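Local coordinates for protein dTDP-4-dehydrorhamnose 3,5-epimerase (Bacillus anthracis str. Ames, PDB 3RYK) that probably catalyses the double epimerisation of dTDP-4-dehydro-6-deoxyglucose at sugar carbons 3 and 5, a step in making dTDP-L-rhamnose, at residues F68-I82 and F145-D159. Residues are numbered along the deposited sequence; the frame is centred on the assembly and turned at random.
Sequences FVQDNVSYSAEAGTI and FCTLVPHTIVMYKVD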
ATOM      1  N   PHE A  68      -6.837  10.217   3.990  1.00 27.02           N
ATOM      2  CA  PHE A  68      -7.251   9.005   3.274  1.00 26.55           C
ATOM      3  C   PHE A  68      -7.896   7.988   4.199  1.00 25.92           C
ATOM      4  O   PHE A  68      -7.393   7.728   5.284  1.00 27.96           O
ATOM      5  CB  PHE A  68      -6.107   8.425   2.453  1.00 26.13           C
ATOM      6  CG  PHE A  68      -5.662   9.339   1.342  1.00 25.63           C
ATOM      7  CD1 PHE A  68      -6.296   9.300   0.116  1.00 26.12           C
ATOM      8  CD2 PHE A  68      -4.632  10.239   1.521  1.00 28.13           C
ATOM      9  CE1 PHE A  68      -5.922  10.124  -0.910  1.00 25.25           C
ATOM     10  CE2 PHE A  68      -4.243  11.081   0.488  1.00 28.64           C
ATOM     11  CZ  PHE A  68      -4.882  11.021  -0.728  1.00 26.75           C
ATOM     12  N   VAL A  69      -9.008   7.410   3.739  1.00 24.98           N
ATOM     13  CA  VAL A  69      -9.784   6.439   4.523  1.00 23.89           C
ATOM     14  C   VAL A  69      -9.804   5.001   4.016  1.00 23.53           C
ATOM     15  O   VAL A  69     -10.161   4.091   4.749  1.00 24.45           O
ATOM     16  CB  VAL A  69     -11.264   6.912   4.642  1.00 23.30           C
ATOM     17  CG1 VAL A  69     -11.326   8.253   5.326  1.00 24.17           C
ATOM     18  CG2 VAL A  69     -11.917   7.006   3.278  1.00 25.73           C
ATOM     19  N   GLN A  70      -9.402   4.793   2.772  1.00 23.47           N
ATOM     20  CA  GLN A  70      -9.411   3.467   2.213  1.00 23.79           C
ATOM     21  C   GLN A  70      -8.270   3.268   1.222  1.00 23.77           C
ATOM     22  O   GLN A  70      -7.834   4.223   0.573  1.00 23.90           O
ATOM     23  CB  GLN A  70     -10.779   3.301   1.561  1.00 25.30           C
ATOM     24  CG  GLN A  70     -11.050   2.059   0.847  1.00 26.14           C
ATOM     25  CD  GLN A  70     -12.412   2.099   0.213  1.00 28.83           C
ATOM     26  OE1 GLN A  70     -13.373   2.632   0.776  1.00 33.36           O
ATOM     27  NE2 GLN A  70     -12.508   1.528  -0.962  1.00 28.17           N
ATOM     28  N   ASP A  71      -7.752   2.047   1.176  1.00 24.61           N
ATOM     29  CA  ASP A  71      -6.673   1.637   0.262  1.00 24.45           C
ATOM     30  C   ASP A  71      -7.253   0.480  -0.528  1.00 24.58           C
ATOM     31  O   ASP A  71      -7.737  -0.497   0.058  1.00 24.78           O
ATOM     32  CB  ASP A  71      -5.393   1.114   0.937  1.00 24.93           C
ATOM     33  CG  ASP A  71      -4.661   2.155   1.781  1.00 26.85           C
ATOM     34  OD1 ASP A  71      -5.161   3.286   1.939  1.00 30.51           O
ATOM     35  OD2 ASP A  71      -3.564   1.809   2.304  1.00 29.59           O
ATOM     36  N   ASN A  72      -7.180   0.597  -1.846  1.00 24.68           N
ATOM     37  CA  ASN A  72      -7.677  -0.391  -2.778  1.00 25.66           C
ATOM     38  C   ASN A  72      -6.511  -1.012  -3.544  1.00 24.94           C
ATOM     39  O   ASN A  72      -5.528  -0.325  -3.824  1.00 25.84           O
ATOM     40  CB  ASN A  72      -8.619   0.320  -3.762  1.00 26.66           C
ATOM     41  CG  ASN A  72      -9.795   0.991  -3.062  1.00 28.69           C
ATOM     42  OD1 ASN A  72     -10.351   0.447  -2.117  1.00 31.70           O
ATOM     43  ND2 ASN A  72     -10.194   2.168  -3.554  1.00 30.30           N
ATOM     44  N   VAL A  73      -6.613  -2.299  -3.864  1.00 24.95           N
ATOM     45  CA  VAL A  73      -5.589  -3.018  -4.628  1.00 24.30           C
ATOM     46  C   VAL A  73      -6.270  -3.705  -5.809  1.00 24.69           C
ATOM     47  O   VAL A  73      -7.184  -4.514  -5.621  1.00 24.20           O
ATOM     48  CB  VAL A  73      -4.808  -4.053  -3.781  1.00 24.76           C
ATOM     49  CG1 VAL A  73      -3.836  -4.850  -4.656  1.00 24.41           C
ATOM     50  CG2 VAL A  73      -4.062  -3.336  -2.642  1.00 25.68           C
ATOM     51  N   SER A  74      -5.823  -3.341  -7.010  1.00 23.94           N
ATOM     52  CA  SER A  74      -6.306  -3.864  -8.274  1.00 23.56           C
ATOM     53  C   SER A  74      -5.271  -4.793  -8.904  1.00 23.43           C
ATOM     54  O   SER A  74      -4.155  -4.366  -9.183  1.00 23.85           O
ATOM     55  CB  SER A  74      -6.600  -2.695  -9.222  1.00 23.91           C
ATOM     56  OG  SER A  74      -6.859  -3.127 -10.541  1.00 25.71           O
ATOM     57  N   TYR A  75      -5.631  -6.061  -9.085  1.00 23.32           N
ATOM     58  CA  TYR A  75      -4.763  -7.053  -9.715  1.00 22.63           C
ATOM     59  C   TYR A  75      -5.362  -7.370 -11.080  1.00 22.48           C
ATOM     60  O   TYR A  75      -6.592  -7.606 -11.187  1.00 23.54           O
ATOM     61  CB  TYR A  75      -4.568  -8.346  -8.888  1.00 22.74           C
ATOM     62  CG  TYR A  75      -3.947  -9.464  -9.722  1.00 22.11           C
ATOM     63  CD1 TYR A  75      -2.575  -9.525  -9.988  1.00 21.08           C
ATOM     64  CD2 TYR A  75      -4.752 -10.452 -10.265  1.00 23.70           C
ATOM     65  CE1 TYR A  75      -2.031 -10.564 -10.789  1.00 21.50           C
ATOM     66  CE2 TYR A  75      -4.234 -11.481 -11.053  1.00 25.97           C
ATOM     67  CZ  TYR A  75      -2.898 -11.548 -11.319  1.00 24.70           C
ATOM     68  OH  TYR A  75      -2.461 -12.596 -12.114  1.00 27.50           O
ATOM     69  N   SER A  76      -4.517  -7.347 -12.110  1.00 22.03           N
ATOM     70  CA  SER A  76      -4.913  -7.640 -13.489  1.00 21.63           C
ATOM     71  C   SER A  76      -3.926  -8.688 -14.028  1.00 22.50           C
ATOM     72  O   SER A  76      -2.727  -8.425 -14.194  1.00 22.15           O
ATOM     73  CB  SER A  76      -4.896  -6.388 -14.352  1.00 20.87           C
ATOM     74  OG  SER A  76      -5.771  -5.387 -13.862  1.00 19.03           O
ATOM     75  N   ALA A  77      -4.423  -9.887 -14.283  1.00 23.10           N
ATOM     76  CA  ALA A  77      -3.581 -10.968 -14.767  1.00 23.53           C
ATOM     77  C   ALA A  77      -2.963 -10.757 -16.161  1.00 23.85           C
ATOM     78  O   ALA A  77      -1.789 -11.061 -16.373  1.00 25.28           O
ATOM     79  CB  ALA A  77      -4.359 -12.301 -14.731  1.00 24.71           C
ATOM     80  N   GLU A  78      -3.732 -10.199 -17.090  1.00 23.72           N
ATOM     81  CA  GLU A  78      -3.266 -10.000 -18.457  1.00 23.69           C
ATOM     82  C   GLU A  78      -2.915  -8.566 -18.815  1.00 22.88           C
ATOM     83  O   GLU A  78      -3.577  -7.636 -18.356  1.00 22.40           O
ATOM     84  CB  GLU A  78      -4.380 -10.461 -19.420  1.00 24.38           C
ATOM     85  CG  GLU A  78      -4.391 -11.976 -19.645  1.00 27.19           C
ATOM     86  CD  GLU A  78      -5.723 -12.539 -20.137  1.00 30.52           C
ATOM     87  OE1 GLU A  78      -6.441 -13.113 -19.289  1.00 36.32           O
ATOM     88  OE2 GLU A  78      -6.084 -12.383 -21.324  1.00 30.60           O
ATOM     89  N   ALA A  79      -1.863  -8.397 -19.622  1.00 22.87           N
ATOM     90  CA  ALA A  79      -1.457  -7.071 -20.096  1.00 22.06           C
ATOM     91  C   ALA A  79      -2.603  -6.576 -20.976  1.00 21.71           C
ATOM     92  O   ALA A  79      -3.313  -7.379 -21.592  1.00 21.38           O
ATOM     93  CB  ALA A  79      -0.203  -7.140 -20.926  1.00 22.18           C
ATOM     94  N   GLY A  80      -2.769  -5.262 -21.077  1.00 20.56           N
ATOM     95  CA  GLY A  80      -3.842  -4.698 -21.894  1.00 20.97           C
ATOM     96  C   GLY A  80      -5.216  -4.723 -21.243  1.00 20.53           C
ATOM     97  O   GLY A  80      -6.256  -4.700 -21.938  1.00 21.89           O
ATOM     98  N   THR A  81      -5.240  -4.804 -19.921  1.00 20.37           N
ATOM     99  CA  THR A  81      -6.477  -4.796 -19.171  1.00 20.49           C
ATOM    100  C   THR A  81      -6.763  -3.327 -18.871  1.00 20.42           C
ATOM    101  O   THR A  81      -5.890  -2.597 -18.395  1.00 19.35           O
ATOM    102  CB  THR A  81      -6.362  -5.569 -17.843  1.00 20.31           C
ATOM    103  OG1 THR A  81      -6.020  -6.934 -18.110  1.00 20.04           O
ATOM    104  CG2 THR A  81      -7.664  -5.503 -17.031  1.00 19.28           C
ATOM    105  N   ILE A  82      -7.963  -2.866 -19.189  1.00 19.99           N
ATOM    106  CA  ILE A  82      -8.338  -1.484 -18.912  1.00 20.98           C
ATOM    107  C   ILE A  82      -9.318  -1.382 -17.753  1.00 21.42           C
ATOM    108  O   ILE A  82     -10.385  -2.012 -17.756  1.00 21.75           O
ATOM    109  CB  ILE A  82      -8.850  -0.711 -20.152  1.00 21.53           C
ATOM    110  CG1 ILE A  82      -7.667  -0.304 -21.034  1.00 22.19           C
ATOM    111  CG2 ILE A  82      -9.543   0.574 -19.744  1.00 23.63           C
ATOM    112  CD1 ILE A  82      -8.048   0.537 -22.229  1.00 23.51           C
ATOM    113  N   PHE A 145      -6.754   3.247 -16.244  1.00 19.74           N
ATOM    114  CA  PHE A 145      -5.426   2.815 -16.662  1.00 19.16           C
ATOM    115  C   PHE A 145      -5.416   1.549 -17.520  1.00 19.24           C
ATOM    116  O   PHE A 145      -6.395   0.775 -17.546  1.00 19.09           O
ATOM    117  CB  PHE A 145      -4.520   2.620 -15.444  1.00 19.50           C
ATOM    118  CG  PHE A 145      -4.979   1.538 -14.493  1.00 18.12           C
ATOM    119  CD1 PHE A 145      -4.633   0.204 -14.718  1.00 19.76           C
ATOM    120  CD2 PHE A 145      -5.698   1.850 -13.362  1.00 20.23           C
ATOM    121  CE1 PHE A 145      -5.027  -0.798 -13.840  1.00 22.73           C
ATOM    122  CE2 PHE A 145      -6.090   0.849 -12.465  1.00 19.09           C
ATOM    123  CZ  PHE A 145      -5.755  -0.474 -12.711  1.00 21.35           C
ATOM    124  N   CYS A 146      -4.302   1.353 -18.218  1.00 18.67           N
ATOM    125  CA  CYS A 146      -4.077   0.187 -19.080  1.00 18.97           C
ATOM    126  C   CYS A 146      -2.814  -0.493 -18.586  1.00 17.50           C
ATOM    127  O   CYS A 146      -1.752   0.138 -18.516  1.00 17.48           O
ATOM    128  CB  CYS A 146      -3.917   0.592 -20.551  1.00 18.91           C
ATOM    129  SG  CYS A 146      -3.744  -0.783 -21.720  1.00 22.06           S
ATOM    130  N   THR A 147      -2.914  -1.773 -18.247  1.00 17.54           N
ATOM    131  CA  THR A 147      -1.754  -2.520 -17.762  1.00 17.33           C
ATOM    132  C   THR A 147      -0.861  -2.802 -18.963  1.00 16.85           C
ATOM    133  O   THR A 147      -1.336  -3.175 -20.027  1.00 17.57           O
ATOM    134  CB  THR A 147      -2.172  -3.780 -17.004  1.00 17.77           C
ATOM    135  OG1 THR A 147      -2.894  -4.662 -17.878  1.00 17.85           O
ATOM    136  CG2 THR A 147      -3.079  -3.398 -15.811  1.00 18.08           C
ATOM    137  N   LEU A 148       0.449  -2.645 -18.801  1.00 16.28           N
ATOM    138  CA  LEU A 148       1.365  -2.845 -19.913  1.00 15.79           C
ATOM    139  C   LEU A 148       2.054  -4.208 -19.979  1.00 15.46           C
ATOM    140  O   LEU A 148       2.641  -4.561 -21.008  1.00 16.74           O
ATOM    141  CB  LEU A 148       2.445  -1.747 -19.832  1.00 15.12           C
ATOM    142  CG  LEU A 148       1.952  -0.292 -19.784  1.00 17.04           C
ATOM    143  CD1 LEU A 148       3.228   0.634 -19.794  1.00 16.99           C
ATOM    144  CD2 LEU A 148       0.996   0.097 -20.911  1.00 20.22           C
ATOM    145  N   VAL A 149       1.994  -4.966 -18.895  1.00 15.78           N
ATOM    146  CA  VAL A 149       2.618  -6.283 -18.819  1.00 16.81           C
ATOM    147  C   VAL A 149       1.758  -7.152 -17.934  1.00 17.68           C
ATOM    148  O   VAL A 149       0.994  -6.621 -17.133  1.00 17.35           O
ATOM    149  CB  VAL A 149       4.026  -6.191 -18.179  1.00 17.26           C
ATOM    150  CG1 VAL A 149       4.956  -5.440 -19.097  1.00 19.60           C
ATOM    151  CG2 VAL A 149       3.946  -5.545 -16.787  1.00 19.83           C
ATOM    152  N   PRO A 150       1.894  -8.477 -18.038  1.00 20.05           N
ATOM    153  CA  PRO A 150       1.076  -9.344 -17.179  1.00 21.07           C
ATOM    154  C   PRO A 150       1.351  -9.147 -15.694  1.00 22.18           C
ATOM    155  O   PRO A 150       2.404  -8.602 -15.291  1.00 22.47           O
ATOM    156  CB  PRO A 150       1.510 -10.764 -17.571  1.00 22.10           C
ATOM    157  CG  PRO A 150       2.222 -10.636 -18.857  1.00 21.89           C
ATOM    158  CD  PRO A 150       2.689  -9.235 -19.016  1.00 21.20           C
ATOM    159  N   HIS A 151       0.403  -9.608 -14.898  1.00 23.47           N
ATOM    160  CA  HIS A 151       0.474  -9.551 -13.445  1.00 24.01           C
ATOM    161  C   HIS A 151       0.803  -8.171 -12.886  1.00 23.50           C
ATOM    162  O   HIS A 151       1.793  -8.020 -12.163  1.00 23.96           O
ATOM    163  CB  HIS A 151       1.482 -10.584 -12.920  1.00 24.56           C
ATOM    164  CG  HIS A 151       1.220 -11.984 -13.388  1.00 27.73           C
ATOM    165  ND1 HIS A 151       0.267 -12.799 -12.812  1.00 33.29           N
ATOM    166  CD2 HIS A 151       1.810 -12.725 -14.357  1.00 30.12           C
ATOM    167  CE1 HIS A 151       0.268 -13.974 -13.419  1.00 32.00           C
ATOM    168  NE2 HIS A 151       1.195 -13.956 -14.361  1.00 32.67           N
ATOM    169  N   THR A 152      -0.005  -7.177 -13.251  1.00 22.93           N
ATOM    170  CA  THR A 152       0.157  -5.812 -12.775  1.00 22.19           C
ATOM    171  C   THR A 152      -0.763  -5.588 -11.580  1.00 21.80           C
ATOM    172  O   THR A 152      -1.974  -5.947 -11.597  1.00 21.56           O
ATOM    173  CB  THR A 152      -0.049  -4.770 -13.894  1.00 21.92           C
ATOM    174  OG1 THR A 152       1.046  -4.855 -14.820  1.00 20.37           O
ATOM    175  CG2 THR A 152      -0.119  -3.348 -13.358  1.00 21.46           C
ATOM    176  N   ILE A 153      -0.172  -5.012 -10.533  1.00 20.76           N
ATOM    177  CA  ILE A 153      -0.856  -4.700  -9.282  1.00 21.91           C
ATOM    178  C   ILE A 153      -0.784  -3.194  -9.016  1.00 21.66           C
ATOM    179  O   ILE A 153       0.316  -2.617  -8.883  1.00 20.66           O
ATOM    180  CB  ILE A 153      -0.216  -5.444  -8.092  1.00 22.42           C
ATOM    181  CG1 ILE A 153      -0.183  -6.954  -8.334  1.00 23.04           C
ATOM    182  CG2 ILE A 153      -0.962  -5.132  -6.793  1.00 24.37           C
ATOM    183  CD1 ILE A 153       0.528  -7.741  -7.230  1.00 25.31           C
ATOM    184  N   VAL A 154      -1.954  -2.573  -8.932  1.00 21.32           N
ATOM    185  CA  VAL A 154      -2.078  -1.154  -8.691  1.00 21.96           C
ATOM    186  C   VAL A 154      -2.735  -0.950  -7.336  1.00 22.85           C
ATOM    187  O   VAL A 154      -3.683  -1.652  -6.961  1.00 23.17           O
ATOM    188  CB  VAL A 154      -2.951  -0.486  -9.763  1.00 22.35           C
ATOM    189  CG1 VAL A 154      -3.059   1.007  -9.512  1.00 22.02           C
ATOM    190  CG2 VAL A 154      -2.401  -0.756 -11.145  1.00 21.39           C
ATOM    191  N   MET A 155      -2.219   0.010  -6.590  1.00 23.11           N
ATOM    192  CA  MET A 155      -2.748   0.330  -5.286  1.00 24.07           C
ATOM    193  C   MET A 155      -3.111   1.793  -5.297  1.00 24.09           C
ATOM    194  O   MET A 155      -2.386   2.611  -5.865  1.00 23.50           O
ATOM    195  CB  MET A 155      -1.701   0.091  -4.198  1.00 25.14           C
ATOM    196  CG  MET A 155      -2.178   0.463  -2.805  1.00 29.19           C
ATOM    197  SD  MET A 155      -0.907   0.361  -1.536  1.00 37.82           S
ATOM    198  CE  MET A 155      -0.511  -1.380  -1.552  1.00 35.41           C
ATOM    199  N   TYR A 156      -4.243   2.138  -4.699  1.00 24.12           N
ATOM    200  CA  TYR A 156      -4.617   3.539  -4.646  1.00 24.25           C
ATOM    201  C   TYR A 156      -5.494   3.847  -3.458  1.00 24.52           C
ATOM    202  O   TYR A 156      -6.360   3.057  -3.098  1.00 25.28           O
ATOM    203  CB  TYR A 156      -5.207   4.054  -5.950  1.00 24.04           C
ATOM    204  CG  TYR A 156      -6.533   3.487  -6.370  1.00 25.46           C
ATOM    205  CD1 TYR A 156      -7.709   4.197  -6.137  1.00 24.49           C
ATOM    206  CD2 TYR A 156      -6.606   2.271  -7.032  1.00 24.38           C
ATOM    207  CE1 TYR A 156      -8.936   3.687  -6.539  1.00 25.92           C
ATOM    208  CE2 TYR A 156      -7.807   1.762  -7.434  1.00 25.68           C
ATOM    209  CZ  TYR A 156      -8.966   2.479  -7.188  1.00 25.79           C
ATOM    210  OH  TYR A 156     -10.165   1.954  -7.592  1.00 28.37           O
ATOM    211  N   LYS A 157      -5.222   5.000  -2.854  1.00 24.21           N
ATOM    212  CA  LYS A 157      -5.943   5.468  -1.698  1.00 23.28           C
ATOM    213  C   LYS A 157      -7.051   6.403  -2.153  1.00 23.69           C
ATOM    214  O   LYS A 157      -6.956   7.010  -3.213  1.00 23.31           O
ATOM    215  CB  LYS A 157      -5.016   6.255  -0.783  1.00 23.92           C
ATOM    216  CG  LYS A 157      -3.803   5.526  -0.276  1.00 24.37           C
ATOM    217  CD  LYS A 157      -2.912   6.491   0.503  1.00 25.18           C
ATOM    218  CE  LYS A 157      -1.757   5.761   1.157  1.00 25.32           C
ATOM    219  NZ  LYS A 157      -2.140   4.545   1.926  1.00 28.36           N
ATOM    220  N   VAL A 158      -8.105   6.500  -1.351  1.00 23.85           N
ATOM    221  CA  VAL A 158      -9.229   7.387  -1.648  1.00 23.46           C
ATOM    222  C   VAL A 158      -9.613   8.083  -0.341  1.00 23.42           C
ATOM    223  O   VAL A 158      -9.560   7.467   0.717  1.00 23.79           O
ATOM    224  CB  VAL A 158     -10.450   6.642  -2.268  1.00 23.16           C
ATOM    225  CG1 VAL A 158     -10.036   5.909  -3.545  1.00 24.63           C
ATOM    226  CG2 VAL A 158     -11.083   5.689  -1.269  1.00 24.20           C
ATOM    227  N   ASP A 159     -10.006   9.359  -0.410  1.00 24.24           N
ATOM    228  CA  ASP A 159     -10.379  10.121   0.803  1.00 25.78           C
ATOM    229  C   ASP A 159     -11.872  10.110   1.125  1.00 26.26           C
ATOM    230  O   ASP A 159     -12.313  10.827   2.037  1.00 27.10           O
ATOM    231  CB  ASP A 159      -9.884  11.572   0.767  1.00 26.18           C
ATOM    232  CG  ASP A 159     -10.547  12.404  -0.314  1.00 27.24           C
ATOM    233  OD1 ASP A 159     -10.511  13.651  -0.194  1.00 31.02           O
ATOM    234  OD2 ASP A 159     -11.118  11.837  -1.266  1.00 30.68           O
TER
HETATM  235  O   HOH W   1      -4.262  -4.053 -12.087  1.00 25.49           O
HETATM  236  O   HOH W   2      -1.819  -6.762 -16.032  1.00 18.35           O
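Phe68 lays one ring face across the aliphatic stem of Lys157, its CD1 pressing on Lys157 CB at 3.4 Å while the ring's edge meets the backbone of Val158. From there strands 70-76 and 152-158 run antiparallel in unbroken register, after a classic beta bulge in which Val69 and Gln70 both face Val158. On one side of this ladder, Asn72 CB sits over the face of the Tyr156 ring, 4.1 Å from its centroid, a CH-pi contact. Tyr156 reaches it because chi1 of 66° swings the ring between its own backbone N and carbonyl carbon. The Asn72 amide is turned 74° from the ring plane, and its OD1 takes a nearly straight, in-plane bond from Gln70 NE2 at 2.7 Å; Asn72 also packs on Phe50 of the second subunit, a residue of the thymidine-5'-diphosphate pocket. On the other side Val73 CG1 fits against Ile153 CG2 (3.6 Å), and Ile153 CG1 touches the edge of Tyr75, whose OH shares a 2.8 Å hydrogen bond with His151 ND1. Beyond Ser76 and before Thr152 the segments cross to the second sheet of the jelly roll, where Thr147 fills the turn: its CG2 rests on Ser76 CB, and its OG1 accepts from Thr81 N at 3.1 Å. Phe145, on strand 141-147, bridges the sheets by bringing CZ at its ring edge against Ser74 OG. Lys157 NZ makes a salt bridge to Asp71 OD2 (3.1 Å) and another to Asp71 of the second subunit, a charge cluster that probably favours the ionised forms and ties this buried ladder into the dimer.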